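Long-range contact in putative acetoin utilization protein, acetoin dehydrogenase (Thermus thermophilus, PDB 5AWE), which is of unknown function but combines a pair of CBS domains with an ACT domain, an architecture consistent with sensing small regulatory ligands: residues V86-D91 and G107-M112. Numbering follows the deposited sequence.
Sequences VTVEAD and GGLPVM
Val88 pairs in parallel with Val111, and Glu89 with Met112, a selenomethionine in this crystal. Two firm backbone hydrogen bonds hold them: Met112 N to Val88 O at 2.9 Å and Ala90 N to Met112 O at 2.7 Å. A weak third bond, Val88 N to Pro110 O, is 3.3 Å long but fairly straight, 166° at the hydrogen. Val88 O also receives the CA-H of Val111, so one carbonyl takes two contacts. The short strand 88-89, helix 94-103 and strand 108-113 form a beta-alpha-beta unit of a CBS domain; this pairing joins its two strands. Apolar pairs form around Leu109 and at Val111. Leu109 sends CD1 to Val86 CG2 at 3.4 Å and CD2 to Val88 CG2 at 3.7 Å, and its other neighbours include Leu100 and Met101 of the helix. With an alanine here both methyl contacts go, which would probably leave the two valine methyls without their mates and Leu100 less well packed. With chi1 at -179°, Val111 CG1 lies opposite the backbone N and comes 3.5 Å from Ala90 CA. Met112 crosses Thr87 at a slant, its CG 3.7 Å from Thr87 CB; Leu43 of strand 42-48 touches both.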
loop_
_atom_site.group_PDB
_atom_site.type_symbol
_atom_site.label_atom_id
_atom_site.label_comp_id
_atom_site.label_asym_id
_atom_site.label_seq_id
_atom_site.Cartn_x
_atom_site.Cartn_y
_atom_site.Cartn_z
ATOM N N VAL A 86 -24.497 12.494 -15.456
ATOM C CA VAL A 86 -24.844 13.121 -16.726
ATOM C C VAL A 86 -24.977 12.031 -17.787
ATOM O O VAL A 86 -24.080 11.203 -17.956
ATOM C CB VAL A 86 -23.764 14.149 -17.181
ATOM C CG1 VAL A 86 -23.454 15.127 -16.046
ATOM C CG2 VAL A 86 -22.509 13.435 -17.618
ATOM N N THR A 87 -26.103 12.034 -18.496
ATOM C CA THR A 87 -26.386 10.999 -19.482
ATOM C C THR A 87 -26.865 11.595 -20.811
ATOM O O THR A 87 -27.145 12.788 -20.901
ATOM C CB THR A 87 -27.456 10.050 -18.956
ATOM O OG1 THR A 87 -28.692 10.760 -18.809
ATOM C CG2 THR A 87 -27.038 9.501 -17.605
ATOM N N VAL A 88 -26.932 10.756 -21.840
ATOM C CA VAL A 88 -27.572 11.109 -23.103
ATOM C C VAL A 88 -28.571 10.039 -23.508
ATOM O O VAL A 88 -28.405 8.859 -23.176
ATOM C CB VAL A 88 -26.557 11.239 -24.261
ATOM C CG1 VAL A 88 -26.223 12.691 -24.502
ATOM C CG2 VAL A 88 -25.308 10.444 -23.947
ATOM N N GLU A 89 -29.599 10.452 -24.241
ATOM C CA GLU A 89 -30.587 9.515 -24.760
ATOM C C GLU A 89 -30.009 8.794 -25.971
ATOM O O GLU A 89 -29.284 9.385 -26.766
ATOM C CB GLU A 89 -31.861 10.259 -25.164
ATOM C CG GLU A 89 -32.130 11.515 -24.344
ATOM C CD GLU A 89 -31.323 12.714 -24.830
ATOM O OE1 GLU A 89 -31.714 13.318 -25.852
ATOM O OE2 GLU A 89 -30.300 13.053 -24.194
ATOM N N ALA A 90 -30.324 7.512 -26.101
ATOM C CA ALA A 90 -29.840 6.723 -27.227
ATOM C C ALA A 90 -30.168 7.406 -28.562
ATOM O O ALA A 90 -29.353 7.406 -29.488
ATOM C CB ALA A 90 -30.462 5.328 -27.182
ATOM N N ASP A 91 -31.356 7.996 -28.646
ATOM C CA ASP A 91 -31.856 8.551 -29.898
ATOM C C ASP A 91 -31.412 9.983 -30.112
ATOM O O ASP A 91 -31.889 10.649 -31.020
ATOM C CB ASP A 91 -33.386 8.501 -29.936
ATOM C CG ASP A 91 -34.024 9.451 -28.938
ATOM O OD1 ASP A 91 -33.616 10.630 -28.891
ATOM O OD2 ASP A 91 -34.937 9.021 -28.201
ATOM N N GLY A 107 -15.014 11.849 -20.011
ATOM C CA GLY A 107 -14.591 11.047 -21.145
ATOM C C GLY A 107 -15.595 9.976 -21.531
ATOM O O GLY A 107 -15.388 9.234 -22.491
ATOM N N GLY A 108 -16.686 9.887 -20.778
ATOM C CA GLY A 108 -17.632 8.811 -20.986
ATOM C C GLY A 108 -19.021 9.199 -20.528
ATOM O O GLY A 108 -19.184 10.121 -19.727
ATOM N N LEU A 109 -20.028 8.492 -21.029
ATOM C CA LEU A 109 -21.406 8.925 -20.855
ATOM C C LEU A 109 -22.372 7.746 -20.905
ATOM O O LEU A 109 -22.451 7.033 -21.909
ATOM C CB LEU A 109 -21.760 9.906 -21.974
ATOM C CG LEU A 109 -22.294 11.310 -21.688
ATOM C CD1 LEU A 109 -21.515 11.968 -20.558
ATOM C CD2 LEU A 109 -22.179 12.130 -22.978
ATOM N N PRO A 110 -23.104 7.508 -19.814
ATOM C CA PRO A 110 -24.049 6.390 -19.846
ATOM C C PRO A 110 -25.133 6.726 -20.876
ATOM O O PRO A 110 -25.563 7.876 -20.971
ATOM C CB PRO A 110 -24.603 6.344 -18.419
ATOM C CG PRO A 110 -23.551 7.017 -17.588
ATOM C CD PRO A 110 -22.974 8.090 -18.470
ATOM N N VAL A 111 -25.561 5.740 -21.654
ATOM C CA VAL A 111 -26.596 5.995 -22.641
ATOM C C VAL A 111 -27.906 5.399 -22.170
ATOM O O VAL A 111 -27.959 4.258 -21.711
ATOM C CB VAL A 111 -26.234 5.408 -24.028
ATOM C CG1 VAL A 111 -27.337 5.733 -25.032
ATOM C CG2 VAL A 111 -24.896 5.977 -24.502
HETATM N N MSE A 112 -28.961 6.192 -22.281
HETATM C CA MSE A 112 -30.242 5.854 -21.681
HETATM C C MSE A 112 -31.344 5.759 -22.723
HETATM O O MSE A 112 -31.251 6.339 -23.802
HETATM C CB MSE A 112 -30.630 6.915 -20.645
HETATM C CG MSE A 112 -29.591 7.125 -19.555
HETATM SE SE MSE A 112 -29.361 5.635 -18.576
HETATM C CE MSE A 112 -30.964 5.468 -17.874
#